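Local coordinates for protein P43 (Trichuris muris, PDB 6QIX) that is the major secreted protein of the whipworm, tethers to matrix and inhibits the function of interleukin-13, at residues P38-H41 / M42-L46; F132-P135 / D136-S139. All blocks are in the same frame, centred on the assembly; numbering follows the deposited sequence.

In the fold
Contacts 1 and 2 are both local, each made within one continuous run of chain, and their nearest atoms are about 8 Å apart. Contact 1 is the first turns of helix 39-49, at the surface. Contact 2 is partly buried and lies in the loop between helices 126-129 and 139-151. In 38-46, helical backbone bonds carry the contact, joined by a CH-pi contact and a serine hydroxyl bond. In 132-139 a charged pair and a beta turn do the work, with a single backbone-to-backbone bond within the run. Tyr-145 of helix 139-151 stands near both contacts and so relates the two.

Contact 1 of 2, residues P38-H41 / M42-L46; sequences PPQH and MYSKL. With ACT (acetate ion), chain D.
The imidazole of His-41 carries Lys-45 CG over one face, toward the rim. This is a CH-pi contact, 4.2 Å from the ring centroid. Further out, Lys-45 CE passes the margin of the ring, 3.3 Å from His-41 NE2. The chain of Lys-45 bends at chi2 (-81°), which brings CE back to the imidazole. The other flat group, the phenol of Tyr-43, is met at its edge. Gln-40 NE2 lies near the ring plane, 3.9 Å from Tyr-43 CD2. Gln-40 and Tyr-43 run alongside each other in the same direction, amide and ring planes 68° apart. The O of an acetate, probably from the crystallisation liquor, also lies at the edge, in the ring plane. It accepts a hydrogen bond of 2.9 Å from Tyr-43 OH. Arg-56 NE and Tyr-145 OH bind the same ion. The amide of Gln-40 is fixed by backbone atoms of the loop after the helix: OE1 bonds to Leu-58 N and NE2 to Arg-56 O. Tyr-43 OH also bonds to Arg-56 N.

Gln-40 O is gripped twice from Ser-44. Ser-44 N donates at 2.9 Å, and Ser-44 OG donates at 3.0 Å from the opposite face of the carbonyl plane. With OG beside its own backbone N (chi1 -76°), the hydroxyl reaches back one turn. Met-42 N bonds to Pro-38 O at 3.0 Å, and Tyr-43 N to Pro-39 O at 2.7 Å. Pro-38, preceded by a cis peptide bond, is the N-cap residue, and Pro-39 starts the helix. The arrangement is the first turns of an alpha-helix, with i to i+4 bonding.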
ATOM      1  N   PRO A  38     -18.149   3.813   1.622  1.00 36.10           N
ATOM      2  CA  PRO A  38     -16.767   4.010   2.072  1.00 34.21           C
ATOM      3  C   PRO A  38     -16.037   2.778   2.646  1.00 32.91           C
ATOM      4  O   PRO A  38     -16.680   1.759   2.941  1.00 33.16           O
ATOM      5  CB  PRO A  38     -16.895   5.084   3.164  1.00 36.82           C
ATOM      6  CG  PRO A  38     -18.364   5.113   3.542  1.00 39.98           C
ATOM      7  CD  PRO A  38     -19.129   4.596   2.394  1.00 39.03           C
ATOM      8  N   PRO A  39     -14.706   2.894   2.785  1.00 32.65           N
ATOM      9  CA  PRO A  39     -13.899   1.733   3.227  1.00 32.25           C
ATOM     10  C   PRO A  39     -14.411   1.091   4.507  1.00 30.79           C
ATOM     11  O   PRO A  39     -14.514  -0.142   4.604  1.00 29.52           O
ATOM     12  CB  PRO A  39     -12.495   2.339   3.426  1.00 33.21           C
ATOM     13  CG  PRO A  39     -12.489   3.501   2.430  1.00 33.28           C
ATOM     14  CD  PRO A  39     -13.873   4.070   2.467  1.00 32.02           C
ATOM     15  N   GLN A  40     -14.739   1.905   5.505  1.00 32.37           N
ATOM     16  CA  GLN A  40     -15.246   1.340   6.757  1.00 32.02           C
ATOM     17  C   GLN A  40     -16.485   0.482   6.512  1.00 33.56           C
ATOM     18  O   GLN A  40     -16.623  -0.611   7.075  1.00 33.01           O
ATOM     19  CB  GLN A  40     -15.555   2.451   7.764  1.00 33.78           C
ATOM     20  CG  GLN A  40     -16.055   1.913   9.115  1.00 33.48           C
ATOM     21  CD  GLN A  40     -14.994   1.098   9.849  1.00 33.36           C
ATOM     22  OE1 GLN A  40     -13.798   1.329   9.679  1.00 36.58           O
ATOM     23  NE2 GLN A  40     -15.430   0.155  10.675  1.00 32.05           N
ATOM     24  N   HIS A  41     -17.399   0.957   5.671  1.00 34.91           N
ATOM     25  CA  HIS A  41     -18.607   0.189   5.388  1.00 35.18           C
ATOM     26  C   HIS A  41     -18.291  -1.105   4.649  1.00 33.03           C
ATOM     27  O   HIS A  41     -18.840  -2.163   4.977  1.00 35.28           O
ATOM     28  CB  HIS A  41     -19.566   1.019   4.558  1.00 36.86           C
ATOM     29  CG  HIS A  41     -20.817   0.297   4.192  1.00 42.09           C
ATOM     30  ND1 HIS A  41     -21.123  -0.050   2.894  1.00 47.07           N
ATOM     31  CD2 HIS A  41     -21.839  -0.148   4.957  1.00 45.72           C
ATOM     32  CE1 HIS A  41     -22.302  -0.651   2.873  1.00 49.19           C
ATOM     33  NE2 HIS A  41     -22.748  -0.736   4.114  1.00 48.83           N
ATOM     34  N   MET A  42     -17.417  -1.040   3.645  1.00 29.29           N
ATOM     35  CA  MET A  42     -17.057  -2.253   2.915  1.00 27.06           C
ATOM     36  C   MET A  42     -16.330  -3.237   3.828  1.00 29.44           C
ATOM     37  O   MET A  42     -16.602  -4.441   3.796  1.00 30.89           O
ATOM     38  CB  MET A  42     -16.207  -1.902   1.684  1.00 26.23           C
ATOM     39  CG  MET A  42     -15.717  -3.110   0.897  1.00 25.97           C
ATOM     40  SD  MET A  42     -14.692  -2.648  -0.525  1.00 29.21           S
ATOM     41  CE  MET A  42     -15.989  -1.954  -1.563  1.00 28.68           C
ATOM     42  N   TYR A  43     -15.399  -2.744   4.651  1.00 30.81           N
ATOM     43  CA  TYR A  43     -14.737  -3.617   5.619  1.00 30.62           C
ATOM     44  C   TYR A  43     -15.753  -4.256   6.571  1.00 31.88           C
ATOM     45  O   TYR A  43     -15.652  -5.450   6.900  1.00 32.67           O
ATOM     46  CB  TYR A  43     -13.692  -2.809   6.393  1.00 30.83           C
ATOM     47  CG  TYR A  43     -13.321  -3.429   7.714  1.00 31.25           C
ATOM     48  CD1 TYR A  43     -12.562  -4.575   7.759  1.00 30.90           C
ATOM     49  CD2 TYR A  43     -13.737  -2.873   8.919  1.00 32.64           C
ATOM     50  CE1 TYR A  43     -12.206  -5.163   8.992  1.00 34.21           C
ATOM     51  CE2 TYR A  43     -13.415  -3.448  10.123  1.00 35.74           C
ATOM     52  CZ  TYR A  43     -12.652  -4.590  10.158  1.00 36.84           C
ATOM     53  OH  TYR A  43     -12.311  -5.144  11.353  1.00 40.80           O
ATOM     54  N   SER A  44     -16.745  -3.476   7.017  1.00 31.20           N
ATOM     55  CA  SER A  44     -17.768  -4.003   7.920  1.00 33.77           C
ATOM     56  C   SER A  44     -18.514  -5.169   7.286  1.00 32.29           C
ATOM     57  O   SER A  44     -18.758  -6.194   7.931  1.00 32.73           O
ATOM     58  CB  SER A  44     -18.756  -2.896   8.295  1.00 40.15           C
ATOM     59  OG  SER A  44     -18.180  -2.005   9.244  1.00 48.36           O
ATOM     60  N   LYS A  45     -18.881  -5.028   6.015  1.00 32.85           N
ATOM     61  CA  LYS A  45     -19.630  -6.081   5.347  1.00 32.77           C
ATOM     62  C   LYS A  45     -18.752  -7.289   5.079  1.00 32.29           C
ATOM     63  O   LYS A  45     -19.224  -8.425   5.172  1.00 34.79           O
ATOM     64  CB  LYS A  45     -20.210  -5.562   4.034  1.00 36.96           C
ATOM     65  CG  LYS A  45     -21.159  -4.425   4.209  1.00 40.96           C
ATOM     66  CD  LYS A  45     -22.541  -4.906   4.607  1.00 46.71           C
ATOM     67  CE  LYS A  45     -23.602  -3.918   4.134  1.00 50.48           C
ATOM     68  NZ  LYS A  45     -24.686  -3.756   5.135  1.00 53.85           N
ATOM     69  N   LEU A  46     -17.488  -7.067   4.708  1.00 30.59           N
ATOM     70  CA  LEU A  46     -16.553  -8.185   4.524  1.00 28.40           C
ATOM     71  C   LEU A  46     -16.384  -8.971   5.813  1.00 31.24           C
ATOM     72  O   LEU A  46     -16.375 -10.212   5.805  1.00 31.11           O
ATOM     73  CB  LEU A  46     -15.180  -7.683   4.044  1.00 27.24           C
ATOM     74  CG  LEU A  46     -15.159  -7.051   2.640  1.00 29.68           C
ATOM     75  CD1 LEU A  46     -13.777  -6.461   2.344  1.00 27.67           C
ATOM     76  CD2 LEU A  46     -15.539  -8.075   1.597  1.00 28.70           C
TER
HETATM   77  C   ACT D 402      -9.891  -8.325  10.281  1.00 40.38           C
HETATM   78  O   ACT D 402     -10.400  -7.294  10.756  1.00 38.43           O
HETATM   79  OXT ACT D 402      -8.693  -8.702  10.323  1.00 42.97           O
HETATM   80  CH3 ACT D 402     -10.877  -9.215   9.494  1.00 44.12           C

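Contact 2 of 2, residues F132-P135 / D136-S139; sequences FTRP and DTPS
Arg-134 and Asp-136 form a side-on, two-nitrogen salt bridge. Arg-134 NE donates to Asp-136 OD1 at 3.1 Å, and Arg-134 NH2 to Asp-136 OD2 at 3.2 Å. Both oxygens are met on the syn side but out of the carboxylate plane. The grip is not flat, since the guanidinium and carboxylate planes are 56° apart. Asp-136 CG sits between its backbone N and carbonyl carbon (chi1 55°), which turns the carboxylate back toward Arg-134. Arg-134 NH2 has a second acidic partner, Glu-367, so the guanidinium is shared between two carboxylates.

A type I beta turn from Arg-134 to Thr-137 brings these side chains together. Thr-137 N closes it with a 3.1 Å bond to Arg-134 O. Thr-137 OG1 adds a weak bond from Arg-134 N and lies 3.4 Å from Arg-134 CB. Thr-137 CG2 packs against Phe-132 O at 3.5 Å. A water donates to both Pro-135 O and Thr-137 O, bridging them.

Strand 347-349 packs here through Tyr-347, which touches Arg-134, Pro-135 and Asp-136. Phe-132 stacks on Tyr-145, and Thr-137 touches Arg-142, both in helix 139-151. Pro-138 is the N-cap of that helix, so the turn leads straight into it.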
ATOM      1  N   PHE A 132       0.480  -5.690   7.815  1.00 16.92           N
ATOM      2  CA  PHE A 132       0.951  -7.063   7.992  1.00 19.63           C
ATOM      3  C   PHE A 132       2.364  -7.251   7.458  1.00 20.77           C
ATOM      4  O   PHE A 132       2.730  -8.340   7.025  1.00 23.36           O
ATOM      5  CB  PHE A 132      -0.060  -8.016   7.360  1.00 24.09           C
ATOM      6  CG  PHE A 132      -1.473  -7.760   7.861  1.00 28.32           C
ATOM      7  CD1 PHE A 132      -1.814  -8.078   9.174  1.00 32.08           C
ATOM      8  CD2 PHE A 132      -2.420  -7.126   7.066  1.00 30.24           C
ATOM      9  CE1 PHE A 132      -3.064  -7.808   9.670  1.00 35.92           C
ATOM     10  CE2 PHE A 132      -3.678  -6.878   7.552  1.00 34.11           C
ATOM     11  CZ  PHE A 132      -4.004  -7.223   8.862  1.00 36.87           C
ATOM     12  N   THR A 133       3.171  -6.185   7.511  1.00 19.96           N
ATOM     13  CA  THR A 133       4.580  -6.209   7.129  1.00 21.03           C
ATOM     14  C   THR A 133       5.487  -6.034   8.342  1.00 17.78           C
ATOM     15  O   THR A 133       6.665  -5.680   8.189  1.00 18.18           O
ATOM     16  CB  THR A 133       4.900  -5.123   6.088  1.00 25.33           C
ATOM     17  OG1 THR A 133       4.566  -3.832   6.611  1.00 27.50           O
ATOM     18  CG2 THR A 133       4.147  -5.329   4.789  1.00 31.70           C
ATOM     19  N   ARG A 134       4.958  -6.271   9.550  1.00 16.88           N
ATOM     20  CA  ARG A 134       5.780  -6.163  10.743  1.00 15.96           C
ATOM     21  C   ARG A 134       6.811  -7.290  10.816  1.00 15.96           C
ATOM     22  O   ARG A 134       6.611  -8.381  10.247  1.00 18.18           O
ATOM     23  CB  ARG A 134       4.926  -6.195  12.000  1.00 17.86           C
ATOM     24  CG  ARG A 134       3.913  -5.105  12.068  1.00 18.68           C
ATOM     25  CD  ARG A 134       2.674  -5.571  12.886  1.00 19.75           C
ATOM     26  NE  ARG A 134       3.022  -6.108  14.205  1.00 23.03           N
ATOM     27  CZ  ARG A 134       2.110  -6.475  15.117  1.00 25.05           C
ATOM     28  NH1 ARG A 134       0.813  -6.322  14.855  1.00 22.42           N
ATOM     29  NH2 ARG A 134       2.481  -7.002  16.278  1.00 28.92           N
ATOM     30  N   PRO A 135       7.916  -7.064  11.546  1.00 15.33           N
ATOM     31  CA  PRO A 135       8.909  -8.128  11.662  1.00 17.57           C
ATOM     32  C   PRO A 135       8.329  -9.359  12.291  1.00 19.98           C
ATOM     33  O   PRO A 135       8.823 -10.472  12.037  1.00 24.62           O
ATOM     34  CB  PRO A 135      10.011  -7.504  12.529  1.00 16.89           C
ATOM     35  CG  PRO A 135       9.382  -6.423  13.247  1.00 19.27           C
ATOM     36  CD  PRO A 135       8.323  -5.875  12.313  1.00 17.19           C
ATOM     37  N   ASP A 136       7.306  -9.185  13.133  1.00 22.56           N
ATOM     38  CA  ASP A 136       6.726 -10.287  13.865  1.00 25.70           C
ATOM     39  C   ASP A 136       5.418 -10.781  13.239  1.00 26.46           C
ATOM     40  O   ASP A 136       4.724 -11.592  13.847  1.00 32.19           O
ATOM     41  CB  ASP A 136       6.531  -9.915  15.358  1.00 25.70           C
ATOM     42  CG  ASP A 136       5.702  -8.641  15.580  1.00 29.17           C
ATOM     43  OD1 ASP A 136       5.436  -7.934  14.603  1.00 27.96           O
ATOM     44  OD2 ASP A 136       5.324  -8.342  16.759  1.00 33.40           O
ATOM     45  N   THR A 137       5.082 -10.348  12.039  1.00 22.50           N
ATOM     46  CA  THR A 137       3.923 -10.911  11.374  1.00 21.87           C
ATOM     47  C   THR A 137       4.266 -12.296  10.850  1.00 23.55           C
ATOM     48  O   THR A 137       5.203 -12.421  10.056  1.00 21.82           O
ATOM     49  CB  THR A 137       3.472 -10.059  10.182  1.00 18.22           C
ATOM     50  OG1 THR A 137       3.177  -8.731  10.601  1.00 19.23           O
ATOM     51  CG2 THR A 137       2.224 -10.708   9.577  1.00 18.03           C
ATOM     52  N   PRO A 138       3.559 -13.355  11.260  1.00 27.46           N
ATOM     53  CA  PRO A 138       3.883 -14.691  10.733  1.00 29.12           C
ATOM     54  C   PRO A 138       3.633 -14.743   9.234  1.00 28.75           C
ATOM     55  O   PRO A 138       2.654 -14.184   8.732  1.00 26.25           O
ATOM     56  CB  PRO A 138       2.935 -15.629  11.489  1.00 31.32           C
ATOM     57  CG  PRO A 138       2.446 -14.811  12.698  1.00 33.14           C
ATOM     58  CD  PRO A 138       2.413 -13.386  12.184  1.00 31.18           C
ATOM     59  N   SER A 139       4.526 -15.427   8.526  1.00 28.83           N
ATOM     60  CA  SER A 139       4.433 -15.512   7.080  1.00 32.20           C
ATOM     61  C   SER A 139       3.045 -15.985   6.636  1.00 33.26           C
ATOM     62  O   SER A 139       2.465 -15.436   5.698  1.00 31.92           O
ATOM     63  CB  SER A 139       5.535 -16.439   6.555  1.00 38.81           C
ATOM     64  OG  SER A 139       5.443 -16.536   5.133  1.00 45.45           O
TER
HETATM   65  O   HOH W   1       8.008 -12.941  10.740  1.00 40.22           O